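Local coordinates for protein Agap007691-pb (Anopheles gambiae, PDB 5C98) that is of unknown function but belongs to the serpin family, whose members are generally assigned serine protease inhibitor activity, at residues V283-P289 with F321-L327; T149-I155 with F172-L178. All blocks are in the same frame, centred on the assembly; numbering follows the deposited sequence.

In the fold
Contact 2 comes first along the chain and closes before contact 1 opens. Their centres lie about 7 Å apart, near the middle of the molecule. Contact 1 pairs strand 270-287 with strand 320-328. Contact 2 lays the loop between helices 133-146 and 157-160 over strand 169-177. Strands 169-177 and 320-328 are parallel neighbours in the large central sheet of the serpin fold, sheet A. Inhibitory serpins insert their reactive loop between the corresponding two strands. Here these strands are hydrogen-bonded directly to each other, as in the native state of the family. Two side chains of contact 1 also bond to backbone carbonyls of the loop in contact 2.

Contact 1 of 2, residues V283-P289 with F321-L327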
ATOM      1  N   VAL A 283       6.282   8.075   5.427  1.00 17.28           N
ATOM      2  CA  VAL A 283       4.840   8.160   5.261  1.00 16.67           C
ATOM      3  C   VAL A 283       4.267   7.000   6.047  1.00 19.22           C
ATOM      4  O   VAL A 283       4.708   5.862   5.883  1.00 20.30           O
ATOM      5  CB  VAL A 283       4.406   8.103   3.781  1.00 16.32           C
ATOM      6  CG1 VAL A 283       2.888   8.067   3.635  1.00 23.69           C
ATOM      7  CG2 VAL A 283       4.931   9.310   3.046  1.00 20.85           C
ATOM      8  N   ARG A 284       3.344   7.294   6.946  1.00 17.99           N
ATOM      9  CA  ARG A 284       2.623   6.267   7.683  1.00 17.84           C
ATOM     10  C   ARG A 284       1.168   6.689   7.654  1.00 18.84           C
ATOM     11  O   ARG A 284       0.793   7.641   8.341  1.00 21.32           O
ATOM     12  CB  ARG A 284       3.128   6.158   9.112  1.00 20.81           C
ATOM     13  CG  ARG A 284       2.478   4.988   9.856  1.00 22.30           C
ATOM     14  CD  ARG A 284       2.734   5.021  11.313  1.00 31.97           C
ATOM     15  NE  ARG A 284       4.079   4.581  11.647  1.00 31.24           N
ATOM     16  CZ  ARG A 284       5.051   5.367  12.101  1.00 37.11           C
ATOM     17  NH1 ARG A 284       4.861   6.674  12.252  1.00 32.13           N
ATOM     18  NH2 ARG A 284       6.232   4.836  12.404  1.00 40.22           N
ATOM     19  N   GLU A 285       0.358   6.003   6.854  1.00 16.55           N
ATOM     20  CA  GLU A 285      -0.960   6.514   6.504  1.00 18.42           C
ATOM     21  C   GLU A 285      -2.006   5.416   6.556  1.00 16.55           C
ATOM     22  O   GLU A 285      -1.826   4.343   5.966  1.00 16.44           O
ATOM     23  CB  GLU A 285      -0.958   7.154   5.109  1.00 20.40           C
ATOM     24  CG  GLU A 285      -0.167   8.480   4.997  1.00 22.48           C
ATOM     25  CD  GLU A 285      -0.750   9.639   5.775  1.00 25.97           C
ATOM     26  OE1 GLU A 285      -1.971   9.656   6.060  1.00 30.05           O
ATOM     27  OE2 GLU A 285       0.042  10.564   6.122  1.00 28.87           O
ATOM     28  N   LYS A 286      -3.091   5.704   7.264  1.00 17.51           N
ATOM     29  CA  LYS A 286      -4.267   4.856   7.343  1.00 18.01           C
ATOM     30  C   LYS A 286      -5.235   5.280   6.247  1.00 18.05           C
ATOM     31  O   LYS A 286      -5.517   6.478   6.094  1.00 21.00           O
ATOM     32  CB  LYS A 286      -4.920   5.038   8.709  1.00 21.95           C
ATOM     33  CG  LYS A 286      -6.182   4.219   8.936  1.00 20.48           C
ATOM     34  CD  LYS A 286      -6.672   4.303  10.379  1.00 26.95           C
ATOM     35  CE  LYS A 286      -7.206   5.668  10.725  1.00 33.16           C
ATOM     36  NZ  LYS A 286      -7.329   5.811  12.198  1.00 36.60           N
ATOM     37  N   THR A 287      -5.735   4.309   5.485  1.00 16.69           N
ATOM     38  CA  THR A 287      -6.668   4.554   4.402  1.00 18.72           C
ATOM     39  C   THR A 287      -7.820   3.572   4.504  1.00 19.37           C
ATOM     40  O   THR A 287      -7.795   2.630   5.300  1.00 18.92           O
ATOM     41  CB  THR A 287      -5.982   4.428   3.041  1.00 17.31           C
ATOM     42  OG1 THR A 287      -5.422   3.115   2.898  1.00 17.87           O
ATOM     43  CG2 THR A 287      -4.878   5.465   2.910  1.00 18.30           C
ATOM     44  N   ASP A 288      -8.809   3.741   3.627  1.00 18.40           N
ATOM     45  CA  ASP A 288     -10.079   3.027   3.709  1.00 18.34           C
ATOM     46  C   ASP A 288     -10.358   2.388   2.358  1.00 19.81           C
ATOM     47  O   ASP A 288     -11.052   2.970   1.520  1.00 17.93           O
ATOM     48  CB  ASP A 288     -11.194   3.996   4.101  1.00 22.10           C
ATOM     49  CG  ASP A 288     -12.490   3.300   4.450  1.00 25.96           C
ATOM     50  OD1 ASP A 288     -12.607   2.093   4.195  1.00 21.20           O
ATOM     51  OD2 ASP A 288     -13.416   3.965   4.988  1.00 32.39           O
ATOM     52  N   PRO A 289      -9.841   1.187   2.115  1.00 16.70           N
ATOM     53  CA  PRO A 289     -10.203   0.458   0.891  1.00 16.86           C
ATOM     54  C   PRO A 289     -11.687   0.351   0.637  1.00 17.55           C
ATOM     55  O   PRO A 289     -12.104   0.253  -0.528  1.00 18.10           O
ATOM     56  CB  PRO A 289      -9.559  -0.919   1.113  1.00 15.49           C
ATOM     57  CG  PRO A 289      -8.416  -0.658   2.006  1.00 15.60           C
ATOM     58  CD  PRO A 289      -8.732   0.545   2.837  1.00 16.37           C
ATOM     59  N   PHE A 321     -12.976  -2.373   5.865  1.00 17.12           N
ATOM     60  CA  PHE A 321     -11.648  -2.806   5.413  1.00 16.17           C
ATOM     61  C   PHE A 321     -10.758  -1.583   5.516  1.00 18.18           C
ATOM     62  O   PHE A 321     -10.956  -0.621   4.770  1.00 17.21           O
ATOM     63  CB  PHE A 321     -11.714  -3.338   3.977  1.00 17.73           C
ATOM     64  CG  PHE A 321     -10.409  -3.909   3.453  1.00 16.07           C
ATOM     65  CD1 PHE A 321      -9.311  -4.088   4.286  1.00 17.51           C
ATOM     66  CD2 PHE A 321     -10.288  -4.262   2.119  1.00 18.02           C
ATOM     67  CE1 PHE A 321      -8.100  -4.622   3.792  1.00 19.72           C
ATOM     68  CE2 PHE A 321      -9.083  -4.775   1.637  1.00 17.14           C
ATOM     69  CZ  PHE A 321      -8.010  -4.951   2.472  1.00 18.73           C
ATOM     70  N   ILE A 322      -9.811  -1.600   6.450  1.00 16.21           N
ATOM     71  CA  ILE A 322      -8.854  -0.526   6.673  1.00 16.61           C
ATOM     72  C   ILE A 322      -7.459  -1.030   6.344  1.00 15.93           C
ATOM     73  O   ILE A 322      -7.091  -2.148   6.719  1.00 16.96           O
ATOM     74  CB  ILE A 322      -8.908  -0.030   8.134  1.00 19.75           C
ATOM     75  CG1 ILE A 322     -10.292   0.550   8.464  1.00 23.88           C
ATOM     76  CG2 ILE A 322      -7.822   0.994   8.394  1.00 18.58           C
ATOM     77  CD1 ILE A 322     -10.706   1.737   7.640  1.00 27.09           C
ATOM     78  N   GLN A 323      -6.680  -0.180   5.689  1.00 13.59           N
ATOM     79  CA  GLN A 323      -5.275  -0.436   5.408  1.00 14.99           C
ATOM     80  C   GLN A 323      -4.407   0.618   6.076  1.00 14.54           C
ATOM     81  O   GLN A 323      -4.790   1.781   6.194  1.00 15.29           O
ATOM     82  CB  GLN A 323      -4.984  -0.438   3.912  1.00 15.10           C
ATOM     83  CG  GLN A 323      -3.566  -0.773   3.542  1.00 15.51           C
ATOM     84  CD  GLN A 323      -3.388  -1.012   2.055  1.00 14.56           C
ATOM     85  OE1 GLN A 323      -3.420  -0.084   1.243  1.00 15.34           O
ATOM     86  NE2 GLN A 323      -3.201  -2.268   1.685  1.00 13.96           N
ATOM     87  N   HIS A 324      -3.215   0.214   6.518  1.00 14.78           N
ATOM     88  CA  HIS A 324      -2.232   1.133   7.077  1.00 15.62           C
ATOM     89  C   HIS A 324      -0.879   0.758   6.515  1.00 15.56           C
ATOM     90  O   HIS A 324      -0.476  -0.410   6.572  1.00 16.60           O
ATOM     91  CB  HIS A 324      -2.229   1.043   8.609  1.00 15.67           C
ATOM     92  CG  HIS A 324      -1.880   2.320   9.303  1.00 17.24           C
ATOM     93  ND1 HIS A 324      -2.548   2.752  10.432  1.00 20.23           N
ATOM     94  CD2 HIS A 324      -0.916   3.238   9.068  1.00 17.54           C
ATOM     95  CE1 HIS A 324      -2.014   3.882  10.853  1.00 19.21           C
ATOM     96  NE2 HIS A 324      -1.021   4.206  10.042  1.00 20.67           N
ATOM     97  N   CYS A 325      -0.213   1.728   5.902  1.00 14.93           N
ATOM     98  CA  CYS A 325       1.042   1.486   5.221  1.00 15.29           C
ATOM     99  C   CYS A 325       2.136   2.350   5.809  1.00 15.67           C
ATOM    100  O   CYS A 325       1.882   3.447   6.313  1.00 16.39           O
ATOM    101  CB  CYS A 325       0.929   1.809   3.747  1.00 14.44           C
ATOM    102  SG  CYS A 325      -0.091   0.604   2.819  1.00 17.96           S
ATOM    103  N   TYR A 326       3.361   1.861   5.699  1.00 15.68           N
ATOM    104  CA  TYR A 326       4.536   2.540   6.212  1.00 15.49           C
ATOM    105  C   TYR A 326       5.686   2.426   5.223  1.00 16.25           C
ATOM    106  O   TYR A 326       5.894   1.367   4.620  1.00 15.99           O
ATOM    107  CB  TYR A 326       4.973   1.888   7.521  1.00 16.82           C
ATOM    108  CG  TYR A 326       6.298   2.400   8.090  1.00 18.40           C
ATOM    109  CD1 TYR A 326       6.358   3.580   8.806  1.00 23.37           C
ATOM    110  CD2 TYR A 326       7.476   1.697   7.883  1.00 24.34           C
ATOM    111  CE1 TYR A 326       7.591   4.068   9.324  1.00 22.46           C
ATOM    112  CE2 TYR A 326       8.704   2.166   8.386  1.00 23.04           C
ATOM    113  CZ  TYR A 326       8.744   3.329   9.120  1.00 24.88           C
ATOM    114  OH  TYR A 326       9.955   3.798   9.643  1.00 26.63           O
ATOM    115  N   LEU A 327       6.431   3.520   5.090  1.00 15.96           N
ATOM    116  CA  LEU A 327       7.675   3.600   4.337  1.00 16.69           C
ATOM    117  C   LEU A 327       8.522   4.694   4.966  1.00 17.48           C
ATOM    118  O   LEU A 327       7.996   5.743   5.325  1.00 18.19           O
ATOM    119  CB  LEU A 327       7.398   3.995   2.878  1.00 18.74           C
ATOM    120  CG  LEU A 327       8.622   4.341   2.029  1.00 19.87           C
ATOM    121  CD1 LEU A 327       9.510   3.108   1.770  1.00 19.10           C
ATOM    122  CD2 LEU A 327       8.189   4.933   0.725  1.00 20.73           C
TER
HETATM  123  O   HOH W   1      -0.158   6.555  11.178  1.00 30.55           O
HETATM  124  O   HOH W   2      -5.740   1.443   0.732  1.00 19.04           O
HETATM  125  O   HOH W   3     -13.801   0.325   6.177  1.00 20.71           O
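V283 to T287 pair with L327 to Q323 as antiparallel strands, with short-segment axes 4.7 Å apart at closest approach. V283-L327, E285-C325 and T287-Q323 are hydrogen-bonded pairs, each with two backbone bonds. T287 N to Q323 O is the shortest at 2.8 Å. R284-Y326 and K286-H324 are non-hydrogen-bonded pairs. R284, K286, H324 and Y326 share one face of the sheet. CB of K286 sits over the H324 ring, 3.9 Å from its centroid. CG of R284 approaches NE2 of the same ring obliquely. The R284 guanidinium meets the Y326 ring obliquely, its plane 23° from the ring's, with NH2 of R284 3.5 Å from CE1 of Y326. NE of R284 bonds to O of E150. On the other face, water 2 bridges OG1 of T287 and OE1 of Q323. OE1 also accepts from N of S42, and NE2 of Q323 bonds to OG of S173. D288 is the N-cap of helix 289-295. P289 lays its CG over the centre of the F321 ring, 4.0 Å from the centroid. Water 3 accepts from N of F321 and donates to OD1 of D288, tying the helix start to the strand. Water 1 lies in the H324 ring plane, 2.7 Å from NE2, and ND1 bonds to O of F154. These two partners fix the ring's rotation. F154 O can only accept, so ND1 is probably protonated; the ring's charge is not seen.

Contact 2 of 2, residues T149-I155 with F172-L178; sequences TEIEDFI and FSGVSVL
T149 and S176 meet through a hydrogen bond from OG of S176 to O of T149, 2.8 Å long and in the carbonyl plane. This is where the loop after helix 133-146 crosses sheet A of the serpin fold. The chi1 of S176 is -61°, which sets OG anti to its own carbonyl carbon, within bonding distance of O of T149. OG1 of T149 also lies close, 2.9 Å from OG of S176. CD1 of I151 packs against the same hydroxyl oxygen at 3.6 Å. F154 makes the second point of approach. Its ring comes down edge-on to the strand, with CZ 3.2 Å from O of S173 and CE2 3.8 Å from CA of G174. G174 has no side chain, so the ring edge meets the backbone itself. CE1 of F154 approaches CD1 of F172 obliquely at 4.0 Å. The F172 ring also receives CD1 of I155, whose side chain crosses it at about a right angle. At the other end, CG of E150 touches CD2 of L178 at 3.8 Å. E150 has a positive phi of 68°, which turns the chain between T149 and I151.

Helix 133-146 holds the loop through Y144, Q145 and N141. Y144 stacks on the F154 ring, and Q145 NE2 bonds to O of E152. V160 of helix 157-160 packs against I155 and F172. Within the sheet, the strand is held by backbone bonds of F172 to F100 and of G174 to L98. S173 points away from the loop, where its OG bonds to ND1 of H45. Back on the loop side, OD1 of N141 accepts a hydrogen bond from the backbone N of I155.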
ATOM      1  N   THR A 149       6.252  -4.019  12.912  1.00 25.34           N
ATOM      2  CA  THR A 149       6.105  -3.542  11.547  1.00 28.39           C
ATOM      3  C   THR A 149       6.033  -2.027  11.478  1.00 24.96           C
ATOM      4  O   THR A 149       5.612  -1.471  10.458  1.00 21.73           O
ATOM      5  CB  THR A 149       4.879  -4.178  10.908  1.00 30.83           C
ATOM      6  OG1 THR A 149       5.003  -4.090   9.477  1.00 26.85           O
ATOM      7  CG2 THR A 149       3.576  -3.510  11.417  1.00 25.74           C
ATOM      8  N   GLU A 150       6.462  -1.350  12.540  1.00 27.27           N
ATOM      9  CA  GLU A 150       6.548   0.102  12.585  1.00 26.53           C
ATOM     10  C   GLU A 150       5.189   0.792  12.571  1.00 24.11           C
ATOM     11  O   GLU A 150       5.112   1.978  12.242  1.00 26.10           O
ATOM     12  CB  GLU A 150       7.459   0.675  11.486  1.00 25.92           C
ATOM     13  CG  GLU A 150       8.920   0.341  11.660  1.00 38.01           C
ATOM     14  CD  GLU A 150       9.439   0.784  13.009  1.00 51.23           C
ATOM     15  OE1 GLU A 150       9.326   1.988  13.319  1.00 50.07           O
ATOM     16  OE2 GLU A 150       9.921  -0.077  13.771  1.00 57.31           O
ATOM     17  N   ILE A 151       4.118   0.094  12.951  1.00 23.63           N
ATOM     18  CA  ILE A 151       2.761   0.665  13.025  1.00 23.76           C
ATOM     19  C   ILE A 151       2.238   0.325  14.416  1.00 26.22           C
ATOM     20  O   ILE A 151       1.712  -0.773  14.638  1.00 25.08           O
ATOM     21  CB  ILE A 151       1.815   0.137  11.933  1.00 22.72           C
ATOM     22  CG1 ILE A 151       2.337   0.449  10.542  1.00 24.79           C
ATOM     23  CG2 ILE A 151       0.440   0.784  12.086  1.00 30.36           C
ATOM     24  CD1 ILE A 151       1.552  -0.210   9.422  1.00 31.29           C
ATOM     25  N   GLU A 152       2.382   1.259  15.352  1.00 26.03           N
ATOM     26  CA  GLU A 152       2.018   1.031  16.744  1.00 26.21           C
ATOM     27  C   GLU A 152       0.594   1.453  17.069  1.00 31.76           C
ATOM     28  O   GLU A 152       0.079   1.069  18.124  1.00 33.70           O
ATOM     29  CB  GLU A 152       2.990   1.763  17.675  1.00 40.14           C
ATOM     30  CG  GLU A 152       4.435   1.294  17.543  1.00 57.41           C
ATOM     31  CD  GLU A 152       4.642  -0.127  18.042  1.00 58.18           C
ATOM     32  OE1 GLU A 152       4.395  -0.372  19.245  1.00 62.57           O
ATOM     33  OE2 GLU A 152       5.046  -0.995  17.234  1.00 54.85           O
ATOM     34  N   ASP A 153      -0.054   2.223  16.200  1.00 27.44           N
ATOM     35  CA  ASP A 153      -1.443   2.656  16.388  1.00 28.04           C
ATOM     36  C   ASP A 153      -2.170   2.439  15.065  1.00 26.18           C
ATOM     37  O   ASP A 153      -2.506   3.370  14.333  1.00 26.72           O
ATOM     38  CB  ASP A 153      -1.514   4.111  16.836  1.00 37.34           C
ATOM     39  CG  ASP A 153      -1.397   4.258  18.334  1.00 56.81           C
ATOM     40  OD1 ASP A 153      -2.423   4.082  19.025  1.00 65.86           O
ATOM     41  OD2 ASP A 153      -0.280   4.543  18.815  1.00 62.82           O
ATOM     42  N   PHE A 154      -2.406   1.174  14.758  1.00 24.80           N
ATOM     43  CA  PHE A 154      -2.945   0.820  13.457  1.00 23.80           C
ATOM     44  C   PHE A 154      -4.313   1.469  13.211  1.00 24.05           C
ATOM     45  O   PHE A 154      -4.590   1.939  12.102  1.00 23.65           O
ATOM     46  CB  PHE A 154      -2.997  -0.715  13.360  1.00 22.94           C
ATOM     47  CG  PHE A 154      -3.290  -1.209  11.988  1.00 21.86           C
ATOM     48  CD1 PHE A 154      -4.575  -1.193  11.519  1.00 21.62           C
ATOM     49  CD2 PHE A 154      -2.286  -1.672  11.154  1.00 21.59           C
ATOM     50  CE1 PHE A 154      -4.872  -1.602  10.247  1.00 22.93           C
ATOM     51  CE2 PHE A 154      -2.602  -2.113   9.873  1.00 20.17           C
ATOM     52  CZ  PHE A 154      -3.881  -2.070   9.434  1.00 22.02           C
ATOM     53  N   ILE A 155      -5.201   1.462  14.216  1.00 24.74           N
ATOM     54  CA  ILE A 155      -6.559   1.986  14.079  1.00 25.09           C
ATOM     55  C   ILE A 155      -6.932   2.668  15.384  1.00 26.38           C
ATOM     56  O   ILE A 155      -6.302   2.465  16.423  1.00 26.86           O
ATOM     57  CB  ILE A 155      -7.672   0.949  13.741  1.00 24.41           C
ATOM     58  CG1 ILE A 155      -7.535  -0.302  14.610  1.00 24.25           C
ATOM     59  CG2 ILE A 155      -7.714   0.615  12.240  1.00 23.29           C
ATOM     60  CD1 ILE A 155      -8.845  -1.062  14.746  1.00 25.87           C
ATOM     61  N   PHE A 172      -8.368  -6.070   7.848  1.00 16.53           N
ATOM     62  CA  PHE A 172      -7.274  -5.127   8.001  1.00 15.89           C
ATOM     63  C   PHE A 172      -6.074  -5.583   7.193  1.00 15.45           C
ATOM     64  O   PHE A 172      -5.812  -6.780   7.095  1.00 15.01           O
ATOM     65  CB  PHE A 172      -6.924  -4.962   9.487  1.00 14.34           C
ATOM     66  CG  PHE A 172      -8.120  -4.596  10.293  1.00 16.47           C
ATOM     67  CD1 PHE A 172      -8.461  -3.261  10.475  1.00 17.21           C
ATOM     68  CD2 PHE A 172      -8.953  -5.561  10.810  1.00 17.29           C
ATOM     69  CE1 PHE A 172      -9.607  -2.936  11.178  1.00 18.45           C
ATOM     70  CE2 PHE A 172     -10.093  -5.228  11.484  1.00 18.43           C
ATOM     71  CZ  PHE A 172     -10.415  -3.921  11.679  1.00 19.45           C
ATOM     72  N   SER A 173      -5.370  -4.618   6.589  1.00 14.77           N
ATOM     73  CA  SER A 173      -4.152  -4.868   5.830  1.00 16.13           C
ATOM     74  C   SER A 173      -3.086  -3.912   6.319  1.00 15.05           C
ATOM     75  O   SER A 173      -3.316  -2.700   6.353  1.00 15.69           O
ATOM     76  CB  SER A 173      -4.410  -4.579   4.353  1.00 15.53           C
ATOM     77  OG  SER A 173      -3.172  -4.368   3.677  1.00 17.04           O
ATOM     78  N   GLY A 174      -1.928  -4.436   6.676  1.00 14.86           N
ATOM     79  CA  GLY A 174      -0.761  -3.618   6.948  1.00 17.26           C
ATOM     80  C   GLY A 174       0.341  -3.930   5.959  1.00 17.72           C
ATOM     81  O   GLY A 174       0.715  -5.101   5.845  1.00 17.99           O
ATOM     82  N   VAL A 175       0.910  -2.927   5.278  1.00 14.90           N
ATOM     83  CA  VAL A 175       2.043  -3.129   4.374  1.00 15.35           C
ATOM     84  C   VAL A 175       3.141  -2.137   4.751  1.00 14.83           C
ATOM     85  O   VAL A 175       2.967  -0.923   4.586  1.00 14.67           O
ATOM     86  CB  VAL A 175       1.679  -2.993   2.902  1.00 15.11           C
ATOM     87  CG1 VAL A 175       2.913  -3.171   2.021  1.00 17.47           C
ATOM     88  CG2 VAL A 175       0.600  -4.040   2.570  1.00 16.75           C
ATOM     89  N   SER A 176       4.257  -2.656   5.230  1.00 15.75           N
ATOM     90  CA  SER A 176       5.372  -1.856   5.708  1.00 15.91           C
ATOM     91  C   SER A 176       6.615  -2.221   4.936  1.00 14.37           C
ATOM     92  O   SER A 176       7.026  -3.380   4.922  1.00 16.99           O
ATOM     93  CB  SER A 176       5.617  -2.072   7.198  1.00 21.08           C
ATOM     94  OG  SER A 176       4.459  -1.684   7.900  1.00 20.67           O
ATOM     95  N   VAL A 177       7.220  -1.227   4.307  1.00 15.71           N
ATOM     96  CA  VAL A 177       8.507  -1.398   3.652  1.00 17.82           C
ATOM     97  C   VAL A 177       9.568  -1.043   4.685  1.00 19.48           C
ATOM     98  O   VAL A 177       9.617   0.101   5.148  1.00 21.46           O
ATOM     99  CB  VAL A 177       8.614  -0.493   2.417  1.00 17.96           C
ATOM    100  CG1 VAL A 177      10.027  -0.588   1.808  1.00 21.20           C
ATOM    101  CG2 VAL A 177       7.520  -0.844   1.435  1.00 19.56           C
ATOM    102  N   LEU A 178      10.396  -2.011   5.044  1.00 19.24           N
ATOM    103  CA  LEU A 178      11.340  -1.883   6.143  1.00 20.77           C
ATOM    104  C   LEU A 178      12.803  -1.933   5.712  1.00 20.91           C
ATOM    105  O   LEU A 178      13.673  -1.547   6.498  1.00 29.96           O
ATOM    106  CB  LEU A 178      11.069  -2.974   7.190  1.00 23.61           C
ATOM    107  CG  LEU A 178       9.622  -3.009   7.687  1.00 25.51           C
ATOM    108  CD1 LEU A 178       9.361  -4.267   8.509  1.00 34.21           C
ATOM    109  CD2 LEU A 178       9.299  -1.755   8.479  1.00 26.22           C
TER